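Local coordinates for serine--tRNA ligase, cytoplasmic (Candida albicans, PDB 3QO8), which attaches serine to tRNA(Ser) in two steps, first activating the amino acid with ATP to seryl-adenylate and then transferring it to the acceptor end of the tRNA, at residues 224-236 against 275-287. Numbering follows the deposited sequence.
Sequences LSQFDEELYKVID and SSCFRREAGSHGK. With SSA (5'-O-(N-(L-seryl)-sulfamoyl)adenosine), chain B.
The guanidinium of Arg279 is sandwiched between a carboxylate and an adenylate analogue: Glu230 OE2 lies over one face and C8 of the bound seryl-sulfamoyl adenosine over the other. Arg279 belongs to motif 2 of the class II synthetases, in which strand 269-278 runs into a loop, here packed against 224-236; its Arg279 and Glu281 touch the analogue, consistent with ATP binding by residues 279-281. Because OE2 stands well out of the guanidinium plane, 3.8 Å from Arg279 NH1, the salt bridge is long and purely electrostatic; no N-H points at it, and NH1 and NH2 turn to the ligand. NH1 donates to the sulfamoyl oxygen O1S at 2.8 Å, and NH2 reaches the seryl carbonyl O9 at the guanidinium edge. A long side chain ending in a flat cation suits this place, offering two faces and an edge of N-H donors; Arg279 NE is held by the carbonyl of Ala245. Gln226 NE2 steadies Glu230, donating to its OE1 at 2.8 Å, on the syn lone pair. Two backbone bonds tie the loop to the last residue of helix 224-229 and the one after it: Arg280 N to Glu230 O at 2.8 Å, and Ala282 N to Glu229 O at 3.3 Å. Ala282 is small enough for its CB to meet Glu229 CB closely. Glu281 bends to accept a weak bond from adenine N6 through OE1, while OE2 pairs with Arg294. Arg280 NE bridges to Asp236 of the second subunit, while its apolar CG makes a CH-pi contact with the flat face of Tyr232, 3.6 Å from the ring centroid and 3° off the normal.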
# COMPACT_ATOMS: atom_id res chain seq x y z
N LEU A 224 14.07 -13.19 10.89
CA LEU A 224 13.75 -14.24 9.92
C LEU A 224 12.28 -14.66 9.93
O LEU A 224 11.67 -14.83 8.87
CB LEU A 224 14.62 -15.47 10.16
CG LEU A 224 14.31 -16.67 9.26
CD1 LEU A 224 14.51 -16.30 7.80
CD2 LEU A 224 15.18 -17.87 9.63
N SER A 225 11.72 -14.83 11.12
CA SER A 225 10.34 -15.29 11.24
C SER A 225 9.36 -14.35 10.53
O SER A 225 8.30 -14.77 10.07
CB SER A 225 9.94 -15.45 12.71
OG SER A 225 9.78 -14.19 13.33
N GLN A 226 9.71 -13.07 10.45
CA GLN A 226 8.86 -12.10 9.77
C GLN A 226 8.85 -12.37 8.26
O GLN A 226 7.81 -12.27 7.60
CB GLN A 226 9.27 -10.66 10.10
CG GLN A 226 9.07 -10.32 11.58
CD GLN A 226 9.53 -8.91 11.95
OE1 GLN A 226 10.65 -8.70 12.41
NE2 GLN A 226 8.64 -7.93 11.76
N PHE A 227 10.00 -12.74 7.70
CA PHE A 227 10.06 -13.07 6.29
C PHE A 227 9.23 -14.31 5.96
O PHE A 227 8.73 -14.46 4.85
CB PHE A 227 11.51 -13.27 5.83
CG PHE A 227 12.28 -11.98 5.69
CD1 PHE A 227 12.23 -11.26 4.51
CD2 PHE A 227 13.03 -11.49 6.74
CE1 PHE A 227 12.94 -10.08 4.38
CE2 PHE A 227 13.74 -10.31 6.62
CZ PHE A 227 13.69 -9.60 5.43
N ASP A 228 9.08 -15.20 6.94
CA ASP A 228 8.40 -16.47 6.74
C ASP A 228 6.87 -16.39 6.72
O ASP A 228 6.23 -16.95 5.83
CB ASP A 228 8.84 -17.49 7.80
CG ASP A 228 10.27 -17.98 7.58
OD1 ASP A 228 10.70 -18.03 6.41
OD2 ASP A 228 10.95 -18.30 8.57
N GLU A 229 6.28 -15.71 7.69
CA GLU A 229 4.82 -15.72 7.79
C GLU A 229 4.19 -14.34 7.90
O GLU A 229 2.99 -14.22 8.14
CB GLU A 229 4.37 -16.59 8.97
CG GLU A 229 4.87 -16.12 10.33
CD GLU A 229 4.52 -17.08 11.45
OE1 GLU A 229 4.02 -18.19 11.15
OE2 GLU A 229 4.73 -16.73 12.63
N GLU A 230 5.00 -13.30 7.72
CA GLU A 230 4.47 -11.94 7.87
C GLU A 230 4.48 -11.14 6.57
O GLU A 230 3.47 -10.54 6.22
CB GLU A 230 5.18 -11.17 8.99
CG GLU A 230 4.44 -9.91 9.46
CD GLU A 230 5.27 -9.04 10.41
OE1 GLU A 230 6.50 -8.91 10.20
OE2 GLU A 230 4.69 -8.48 11.38
N LEU A 231 5.61 -11.14 5.86
CA LEU A 231 5.83 -10.14 4.81
C LEU A 231 5.40 -10.58 3.42
O LEU A 231 5.70 -11.68 2.97
CB LEU A 231 7.29 -9.71 4.76
CG LEU A 231 7.83 -9.05 6.03
CD1 LEU A 231 9.30 -8.72 5.84
CD2 LEU A 231 7.03 -7.80 6.37
N TYR A 232 4.70 -9.69 2.72
CA TYR A 232 4.34 -9.93 1.34
C TYR A 232 5.54 -9.55 0.51
O TYR A 232 6.13 -8.49 0.70
CB TYR A 232 3.19 -9.04 0.91
CG TYR A 232 1.83 -9.42 1.44
CD1 TYR A 232 1.04 -10.33 0.77
CD2 TYR A 232 1.34 -8.84 2.60
CE1 TYR A 232 -0.21 -10.68 1.24
CE2 TYR A 232 0.09 -9.17 3.08
CZ TYR A 232 -0.68 -10.09 2.40
OH TYR A 232 -1.92 -10.41 2.88
N LYS A 233 5.87 -10.40 -0.46
CA LYS A 233 6.91 -10.06 -1.41
C LYS A 233 6.30 -9.35 -2.64
O LYS A 233 5.19 -9.66 -3.06
CB LYS A 233 7.67 -11.33 -1.81
CG LYS A 233 8.93 -11.08 -2.63
CD LYS A 233 9.66 -12.38 -2.94
CE LYS A 233 10.25 -13.00 -1.67
NZ LYS A 233 10.94 -14.29 -1.94
N VAL A 234 7.02 -8.38 -3.19
CA VAL A 234 6.55 -7.63 -4.35
C VAL A 234 7.42 -7.99 -5.55
O VAL A 234 8.64 -7.98 -5.45
CB VAL A 234 6.63 -6.11 -4.08
CG1 VAL A 234 6.34 -5.33 -5.32
CG2 VAL A 234 5.65 -5.72 -2.97
N ILE A 235 6.79 -8.33 -6.68
CA ILE A 235 7.54 -8.58 -7.92
C ILE A 235 7.55 -7.33 -8.80
O ILE A 235 6.50 -6.82 -9.19
CB ILE A 235 6.96 -9.75 -8.73
CG1 ILE A 235 6.73 -10.97 -7.85
CG2 ILE A 235 7.88 -10.09 -9.89
CD1 ILE A 235 8.01 -11.53 -7.24
N ASP A 236 8.75 -6.85 -9.11
CA ASP A 236 8.94 -5.64 -9.90
C ASP A 236 9.84 -5.96 -11.10
O ASP A 236 11.06 -5.78 -11.04
CB ASP A 236 9.58 -4.57 -9.03
CG ASP A 236 9.85 -3.27 -9.77
OD1 ASP A 236 9.35 -3.09 -10.90
OD2 ASP A 236 10.56 -2.42 -9.20
N SER A 275 1.95 5.10 7.95
CA SER A 275 1.97 4.31 6.73
C SER A 275 0.82 3.34 6.78
O SER A 275 0.26 3.09 7.85
CB SER A 275 3.28 3.52 6.63
OG SER A 275 3.28 2.44 7.57
N SER A 276 0.47 2.79 5.63
CA SER A 276 -0.26 1.53 5.63
C SER A 276 0.71 0.40 5.99
O SER A 276 1.94 0.57 5.88
CB SER A 276 -0.92 1.28 4.27
OG SER A 276 -2.03 2.15 4.12
N CYS A 277 0.16 -0.72 6.44
CA CYS A 277 0.91 -1.87 6.94
C CYS A 277 0.28 -3.12 6.37
O CYS A 277 -0.94 -3.22 6.30
CB CYS A 277 0.85 -1.92 8.47
SG CYS A 277 1.40 -0.37 9.26
N PHE A 278 1.11 -4.08 5.97
CA PHE A 278 0.62 -5.27 5.28
C PHE A 278 1.16 -6.52 5.95
O PHE A 278 2.37 -6.64 6.15
CB PHE A 278 1.03 -5.22 3.80
CG PHE A 278 0.58 -3.95 3.11
CD1 PHE A 278 -0.66 -3.88 2.49
CD2 PHE A 278 1.38 -2.82 3.14
CE1 PHE A 278 -1.09 -2.70 1.89
CE2 PHE A 278 0.96 -1.64 2.55
CZ PHE A 278 -0.26 -1.58 1.92
N ARG A 279 0.27 -7.44 6.32
CA ARG A 279 0.68 -8.63 7.02
C ARG A 279 -0.06 -9.86 6.50
O ARG A 279 -1.28 -9.84 6.40
CB ARG A 279 0.45 -8.46 8.52
CG ARG A 279 1.16 -7.25 9.08
CD ARG A 279 1.09 -7.20 10.59
NE ARG A 279 1.74 -6.00 11.09
CZ ARG A 279 2.11 -5.81 12.35
NH1 ARG A 279 1.91 -6.77 13.26
NH2 ARG A 279 2.71 -4.67 12.69
N ARG A 280 0.68 -10.90 6.17
CA ARG A 280 0.09 -12.14 5.68
C ARG A 280 -0.73 -12.86 6.76
O ARG A 280 -1.66 -13.58 6.44
CB ARG A 280 1.17 -13.07 5.13
CG ARG A 280 1.87 -12.51 3.87
CD ARG A 280 2.78 -13.55 3.22
NE ARG A 280 2.08 -14.82 3.06
CZ ARG A 280 2.53 -15.98 3.52
NH1 ARG A 280 3.69 -16.04 4.15
NH2 ARG A 280 1.82 -17.09 3.33
N GLU A 281 -0.38 -12.63 8.03
CA GLU A 281 -1.05 -13.31 9.14
C GLU A 281 -1.16 -14.79 8.82
O GLU A 281 -2.21 -15.40 9.00
CB GLU A 281 -2.43 -12.72 9.37
CG GLU A 281 -2.40 -11.23 9.76
CD GLU A 281 -1.86 -11.01 11.17
OE1 GLU A 281 -1.15 -10.00 11.41
OE2 GLU A 281 -2.14 -11.85 12.04
N ALA A 282 -0.06 -15.35 8.31
CA ALA A 282 -0.08 -16.71 7.77
C ALA A 282 -0.34 -17.77 8.84
O ALA A 282 -0.84 -18.85 8.54
CB ALA A 282 1.22 -16.99 7.03
N GLY A 283 -0.01 -17.45 10.09
CA GLY A 283 -0.27 -18.36 11.20
C GLY A 283 -1.57 -18.06 11.92
O GLY A 283 -1.86 -18.65 12.97
N SER A 284 -2.36 -17.15 11.37
CA SER A 284 -3.61 -16.73 11.98
C SER A 284 -4.81 -17.10 11.12
O SER A 284 -5.31 -16.29 10.34
CB SER A 284 -3.61 -15.22 12.23
OG SER A 284 -2.50 -14.83 13.02
N HIS A 285 -5.28 -18.34 11.26
CA HIS A 285 -6.40 -18.83 10.48
C HIS A 285 -7.69 -18.80 11.28
O HIS A 285 -7.76 -19.36 12.37
CB HIS A 285 -6.13 -20.25 9.98
CG HIS A 285 -4.87 -20.38 9.18
ND1 HIS A 285 -4.85 -20.24 7.80
CD2 HIS A 285 -3.60 -20.62 9.56
CE1 HIS A 285 -3.61 -20.40 7.37
NE2 HIS A 285 -2.83 -20.63 8.42
N GLY A 286 -8.71 -18.13 10.74
CA GLY A 286 -10.02 -18.10 11.37
C GLY A 286 -10.14 -17.16 12.55
O GLY A 286 -11.22 -16.62 12.80
N LYS A 287 -9.05 -16.96 13.29
CA LYS A 287 -9.10 -16.12 14.48
C LYS A 287 -9.40 -14.65 14.14
O LYS A 287 -8.72 -14.04 13.30
CB LYS A 287 -7.81 -16.24 15.30
CG LYS A 287 -6.54 -15.93 14.52
CD LYS A 287 -5.31 -16.06 15.41
CE LYS A 287 -5.39 -15.12 16.61
NZ LYS A 287 -4.16 -15.17 17.45
N10 SSA B . 6.15 -1.24 15.26
CA SSA B . 5.52 -1.96 16.37
CB SSA B . 4.78 -0.98 17.27
OG SSA B . 3.61 -0.46 16.61
C9 SSA B . 4.57 -3.00 15.85
O9 SSA B . 4.31 -3.10 14.65
N8 SSA B . 4.03 -3.80 16.76
S1 SSA B . 2.78 -4.76 16.45
O1S SSA B . 3.10 -5.86 15.59
O2S SSA B . 2.27 -5.24 17.69
O5' SSA B . 1.65 -3.93 15.80
C5' SSA B . 1.18 -2.73 16.40
C4' SSA B . -0.35 -2.75 16.43
O4' SSA B . -0.94 -2.86 15.13
C3' SSA B . -0.93 -3.91 17.20
O3' SSA B . -0.84 -3.66 18.61
C2' SSA B . -2.36 -3.91 16.67
O2' SSA B . -3.14 -2.89 17.31
C1' SSA B . -2.19 -3.52 15.20
N9 SSA B . -2.16 -4.73 14.35
C8 SSA B . -1.19 -5.66 14.30
N7 SSA B . -1.54 -6.61 13.41
C5 SSA B . -2.74 -6.25 12.90
C6 SSA B . -3.57 -6.81 11.95
N6 SSA B . -3.21 -7.97 11.36
N1 SSA B . -4.74 -6.20 11.64
C2 SSA B . -5.08 -5.05 12.24
N3 SSA B . -4.29 -4.48 13.16
C4 SSA B . -3.12 -5.07 13.50
O HOH W 1 5.81 -14.17 4.24
O HOH W 2 1.70 -11.54 9.77
O HOH W 3 4.16 -7.21 4.17